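Local atomic coordinates of N-acyl-D-glutamate deacylase (Bordetella bronchiseptica, PDB entry 3GIP), a protein that probably hydrolyses N-acyl-D-glutamate to D-glutamate and a carboxylate, as a zinc-dependent D-amino-acid deacylase of the amidohydrolase superfamily. Residues 88-93 against 138-143; 359-364 against 405-410. All blocks are in the same frame, centred on the assembly; numbering follows the deposited sequence.

How the interactions relate
Both contacts belong to the amidohydrolase barrel and both are buried, yet they join different elements. Interaction 1 is part of the barrel wall: two parallel strands held by five backbone hydrogen bonds, with Val90, Val92, Val140 and Ala142 on one face, and Thr89 and Asn139 joining Val91 and Ala141 on the other. Interaction 2 sets another wall strand against the start of helix 406-412, and rests on apolar side-chain packing over a much smaller area. The centres of interactions 1 and 2 lie about 13 Å apart, and their nearest atoms about 6 Å. Phe414 packs against both Ala141 of strand 139-145 and Ala409 of helix 406-412. Gly93 lies nearer the zinc than Met361 does.

Interaction 1 of 2, residues 88-93 against 138-143; sequences TTVVVG and INVAAL
Ile138 leads into strand 139-145, which runs parallel to strand 87-92 as its neighbour in the wall of the TIM-like barrel of the amidohydrolase family. Its CG1 is tucked between its own backbone N and carbonyl carbon (chi1 64°), bringing CD1 to 3.7 Å from Val90 CG1, where the two side chains cross at about a right angle. Asn139 begins the regular ladder: its N gives a hydrogen bond to Thr88 O at 2.8 Å, while its O accepts one from Val90 N. Its side chain lies on the same face as Thr89, close to strand 452-457. Val140 turns to the other face of the wall, and its CG1 approaches Val92 CG2 at 4.1 Å; Phe73 of helix 72-75 packs over this patch. At Ala141 the backbone N reaches Val90 O at 3.0 Å in an almost straight bond (175°) lying in the carbonyl plane. Ala141 O accepts a hydrogen bond from Val92 N at 2.9 Å, with a weaker CA-H...O contact from Val91 CA beside it. Ala142 returns to the valine-rich face, its CB 3.8 Å from Val92 CG2, with Tyr127 of helix 124-133 covering both. Leu143 comes at the end that leads toward the zinc site, since Cys95, a zinc ligand, follows Gly93 by two residues. Leu143 N donates to Val92 O from a position tilted 31° out of the carbonyl plane. Leu143 CB rests 3.4 Å from Gly93 O, and Leu143 CD1 reaches Val91 CG1 at 3.9 Å.

Interaction 2 of 2, residues 359-364 against 405-410; sequences CCMVGS and TALPAR
Leu407 and Met361 form the centre of a strand-to-helix contact in the TIM-like barrel, where strand 360-362 of the wall meets the first turn of helix 406-412. The two short axes cross at 105°, with a closest approach of 8.6 Å, so side chains bridge the gap. Leu407 gives up slightly more surface to the contact than Met361. With CG anti to the backbone N (chi1 -177°), it extends toward the strand and presents CD2 as its contact point. That methyl lies 3.6 Å from Met361 CG and also rests on the main chain just before it, 3.8 Å from Cys359 C and 3.9 Å from Cys360 O. Arg403 NH1 donates a hydrogen bond to the same carbonyl oxygen, so a polar bond lies beside the methyl. Met361 points at the helix and meets Leu407 at about a right angle, its CG also 3.8 Å from Leu407 CG. SD, next along the chain, faces Pro408, and the bend at chi3 (-78°) swings CE away from the helix. The Met361 chain and the Pro408 ring run alongside each other in opposite senses, SD against the ring. Because Pro408 sits in the first turn, where a backbone N-H would have no partner four residues earlier within the helix, its ring costs no helical bond. Val65 packs against both Met361 and Pro408, and Ile63 of strand 57-64 touches Pro408, placing the helix start against strands 57-64 and 360-362 and the loop after the former. Met361 SD lies 3.7 Å from Pro408 CA and 4.0 Å from Pro408 CG.

Interaction 1 of 2, residues 88-93 against 138-143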
loop_
_atom_site.group_PDB
_atom_site.type_symbol
_atom_site.label_atom_id
_atom_site.label_comp_id
_atom_site.label_asym_id
_atom_site.label_seq_id
_atom_site.Cartn_x
_atom_site.Cartn_y
_atom_site.Cartn_z
ATOM N N THR A 88 -0.481 3.286 10.872
ATOM C CA THR A 88 0.638 3.994 11.499
ATOM C C THR A 88 1.923 3.952 10.669
ATOM O O THR A 88 2.888 4.660 10.970
ATOM C CB THR A 88 0.953 3.417 12.891
ATOM O OG1 THR A 88 1.190 2.009 12.780
ATOM C CG2 THR A 88 -0.204 3.658 13.843
ATOM N N THR A 89 1.940 3.111 9.641
ATOM C CA THR A 89 3.096 2.988 8.754
ATOM C C THR A 89 2.596 2.725 7.341
ATOM O O THR A 89 1.628 1.990 7.149
ATOM C CB THR A 89 4.018 1.802 9.153
ATOM O OG1 THR A 89 4.595 2.048 10.440
ATOM C CG2 THR A 89 5.140 1.619 8.128
ATOM N N VAL A 90 3.243 3.332 6.353
ATOM C CA VAL A 90 2.862 3.101 4.971
ATOM C C VAL A 90 4.096 2.842 4.128
ATOM O O VAL A 90 5.145 3.452 4.340
ATOM C CB VAL A 90 2.095 4.297 4.356
ATOM C CG1 VAL A 90 2.971 5.544 4.334
ATOM C CG2 VAL A 90 1.644 3.939 2.941
ATOM N N VAL A 91 3.971 1.906 3.196
ATOM C CA VAL A 91 5.053 1.587 2.282
ATOM C C VAL A 91 4.659 2.261 0.969
ATOM O O VAL A 91 3.648 1.907 0.357
ATOM C CB VAL A 91 5.190 0.065 2.065
ATOM C CG1 VAL A 91 6.337 -0.223 1.100
ATOM C CG2 VAL A 91 5.434 -0.630 3.400
ATOM N N VAL A 92 5.444 3.250 0.553
ATOM C CA VAL A 92 5.161 3.977 -0.682
ATOM C C VAL A 92 6.091 3.550 -1.817
ATOM O O VAL A 92 6.982 2.719 -1.617
ATOM C CB VAL A 92 5.303 5.506 -0.471
ATOM C CG1 VAL A 92 4.385 5.966 0.656
ATOM C CG2 VAL A 92 6.754 5.858 -0.147
ATOM N N GLY A 93 5.875 4.114 -3.004
ATOM C CA GLY A 93 6.708 3.795 -4.153
ATOM C C GLY A 93 6.325 2.511 -4.859
ATOM O O GLY A 93 7.181 1.799 -5.386
ATOM N N ILE A 138 2.791 9.723 9.850
ATOM C CA ILE A 138 2.951 8.305 10.150
ATOM C C ILE A 138 4.317 7.850 9.645
ATOM O O ILE A 138 5.025 8.611 8.981
ATOM C CB ILE A 138 1.844 7.447 9.473
ATOM C CG1 ILE A 138 1.948 7.545 7.949
ATOM C CG2 ILE A 138 0.472 7.915 9.936
ATOM C CD1 ILE A 138 0.987 6.610 7.209
ATOM N N ASN A 139 4.693 6.613 9.957
ATOM C CA ASN A 139 5.986 6.101 9.517
ATOM C C ASN A 139 5.972 5.845 8.022
ATOM O O ASN A 139 4.942 5.472 7.450
ATOM C CB ASN A 139 6.337 4.818 10.267
ATOM C CG ASN A 139 6.357 5.016 11.762
ATOM O OD1 ASN A 139 5.610 4.367 12.497
ATOM N ND2 ASN A 139 7.209 5.924 12.226
ATOM N N VAL A 140 7.125 6.041 7.390
ATOM C CA VAL A 140 7.242 5.857 5.953
ATOM C C VAL A 140 8.409 4.985 5.512
ATOM O O VAL A 140 9.564 5.253 5.849
ATOM C CB VAL A 140 7.388 7.221 5.241
ATOM C CG1 VAL A 140 7.463 7.020 3.734
ATOM C CG2 VAL A 140 6.224 8.124 5.612
ATOM N N ALA A 141 8.092 3.937 4.759
ATOM C CA ALA A 141 9.096 3.041 4.198
ATOM C C ALA A 141 8.938 3.274 2.703
ATOM O O ALA A 141 7.819 3.493 2.231
ATOM C CB ALA A 141 8.787 1.591 4.548
ATOM N N ALA A 142 10.035 3.238 1.954
ATOM C CA ALA A 142 9.937 3.504 0.527
ATOM C C ALA A 142 10.612 2.521 -0.410
ATOM O O ALA A 142 11.717 2.040 -0.153
ATOM C CB ALA A 142 10.454 4.913 0.236
ATOM N N LEU A 143 9.923 2.243 -1.512
ATOM C CA LEU A 143 10.416 1.370 -2.565
ATOM C C LEU A 143 10.809 2.315 -3.694
ATOM O O LEU A 143 10.264 3.415 -3.797
ATOM C CB LEU A 143 9.303 0.451 -3.077
ATOM C CG LEU A 143 8.712 -0.594 -2.132
ATOM C CD1 LEU A 143 7.284 -0.921 -2.570
ATOM C CD2 LEU A 143 9.580 -1.847 -2.134
#

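Interaction 2 of 2, residues 359-364 against 405-410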
loop_
_atom_site.group_PDB
_atom_site.type_symbol
_atom_site.label_atom_id
_atom_site.label_comp_id
_atom_site.label_asym_id
_atom_site.label_seq_id
_atom_site.Cartn_x
_atom_site.Cartn_y
_atom_site.Cartn_z
ATOM N N CYS A 359 -0.226 -15.725 3.288
ATOM C CA CYS A 359 0.749 -14.656 3.095
ATOM C C CYS A 359 0.142 -13.368 2.566
ATOM O O CYS A 359 0.859 -12.506 2.055
ATOM C CB CYS A 359 1.854 -15.118 2.148
ATOM S SG CYS A 359 2.763 -16.558 2.758
ATOM N N CYS A 360 -1.173 -13.220 2.697
ATOM C CA CYS A 360 -1.824 -12.019 2.195
ATOM C C CYS A 360 -1.939 -10.906 3.226
ATOM O O CYS A 360 -2.532 -11.073 4.291
ATOM C CB CYS A 360 -3.220 -12.341 1.646
ATOM S SG CYS A 360 -3.888 -11.008 0.617
ATOM N N MET A 361 -1.361 -9.760 2.891
ATOM C CA MET A 361 -1.401 -8.584 3.749
ATOM C C MET A 361 -2.476 -7.652 3.189
ATOM O O MET A 361 -3.118 -7.970 2.182
ATOM C CB MET A 361 -0.042 -7.883 3.713
ATOM C CG MET A 361 1.122 -8.801 4.041
ATOM S SD MET A 361 2.734 -8.054 3.701
ATOM C CE MET A 361 2.814 -8.232 1.935
ATOM N N VAL A 362 -2.671 -6.507 3.835
ATOM C CA VAL A 362 -3.654 -5.535 3.370
ATOM C C VAL A 362 -2.937 -4.301 2.825
ATOM O O VAL A 362 -2.063 -3.731 3.491
ATOM C CB VAL A 362 -4.605 -5.102 4.512
ATOM C CG1 VAL A 362 -5.640 -4.104 3.991
ATOM C CG2 VAL A 362 -5.291 -6.324 5.101
ATOM N N GLY A 363 -3.301 -3.914 1.606
ATOM C CA GLY A 363 -2.725 -2.741 0.963
ATOM C C GLY A 363 -3.888 -1.904 0.463
ATOM O O GLY A 363 -4.682 -2.384 -0.340
ATOM N N SER A 364 -3.992 -0.657 0.916
ATOM C CA SER A 364 -5.121 0.188 0.523
ATOM C C SER A 364 -5.111 0.657 -0.925
ATOM O O SER A 364 -6.170 0.786 -1.545
ATOM C CB SER A 364 -5.213 1.413 1.433
ATOM O OG SER A 364 -4.222 2.371 1.096
ATOM N N THR A 405 -0.129 -6.284 10.675
ATOM C CA THR A 405 0.976 -5.815 11.494
ATOM C C THR A 405 2.245 -6.661 11.433
ATOM O O THR A 405 3.212 -6.292 10.765
ATOM C CB THR A 405 0.508 -5.692 12.963
ATOM O OG1 THR A 405 0.034 -6.968 13.425
ATOM C CG2 THR A 405 -0.633 -4.677 13.076
ATOM N N ALA A 406 2.244 -7.792 12.126
ATOM C CA ALA A 406 3.412 -8.659 12.151
ATOM C C ALA A 406 3.837 -9.172 10.779
ATOM O O ALA A 406 5.023 -9.165 10.464
ATOM C CB ALA A 406 3.171 -9.832 13.088
ATOM N N LEU A 407 2.887 -9.621 9.963
ATOM C CA LEU A 407 3.251 -10.135 8.645
ATOM C C LEU A 407 3.945 -9.056 7.810
ATOM O O LEU A 407 5.004 -9.306 7.229
ATOM C CB LEU A 407 2.020 -10.697 7.918
ATOM C CG LEU A 407 2.268 -11.342 6.550
ATOM C CD1 LEU A 407 3.274 -12.494 6.664
ATOM C CD2 LEU A 407 0.939 -11.841 5.994
ATOM N N PRO A 408 3.365 -7.841 7.734
ATOM C CA PRO A 408 4.033 -6.801 6.945
ATOM C C PRO A 408 5.438 -6.510 7.483
ATOM O O PRO A 408 6.382 -6.333 6.712
ATOM C CB PRO A 408 3.097 -5.603 7.092
ATOM C CG PRO A 408 1.755 -6.244 7.168
ATOM C CD PRO A 408 1.998 -7.423 8.100
ATOM N N ALA A 409 5.575 -6.467 8.805
ATOM C CA ALA A 409 6.873 -6.193 9.420
ATOM C C ALA A 409 7.877 -7.277 9.037
ATOM O O ALA A 409 9.051 -6.993 8.789
ATOM C CB ALA A 409 6.731 -6.111 10.939
ATOM N N ARG A 410 7.408 -8.520 8.984
ATOM C CA ARG A 410 8.260 -9.652 8.621
ATOM C C ARG A 410 8.654 -9.611 7.147
ATOM O O ARG A 410 9.807 -9.844 6.794
ATOM C CB ARG A 410 7.533 -10.966 8.917
ATOM C CG ARG A 410 8.171 -12.200 8.292
ATOM C CD ARG A 410 9.552 -12.490 8.865
ATOM N NE ARG A 410 10.137 -13.689 8.265
ATOM C CZ ARG A 410 10.672 -13.738 7.047
ATOM N NH1 ARG A 410 10.709 -12.651 6.287
ATOM N NH2 ARG A 410 11.161 -14.880 6.583
#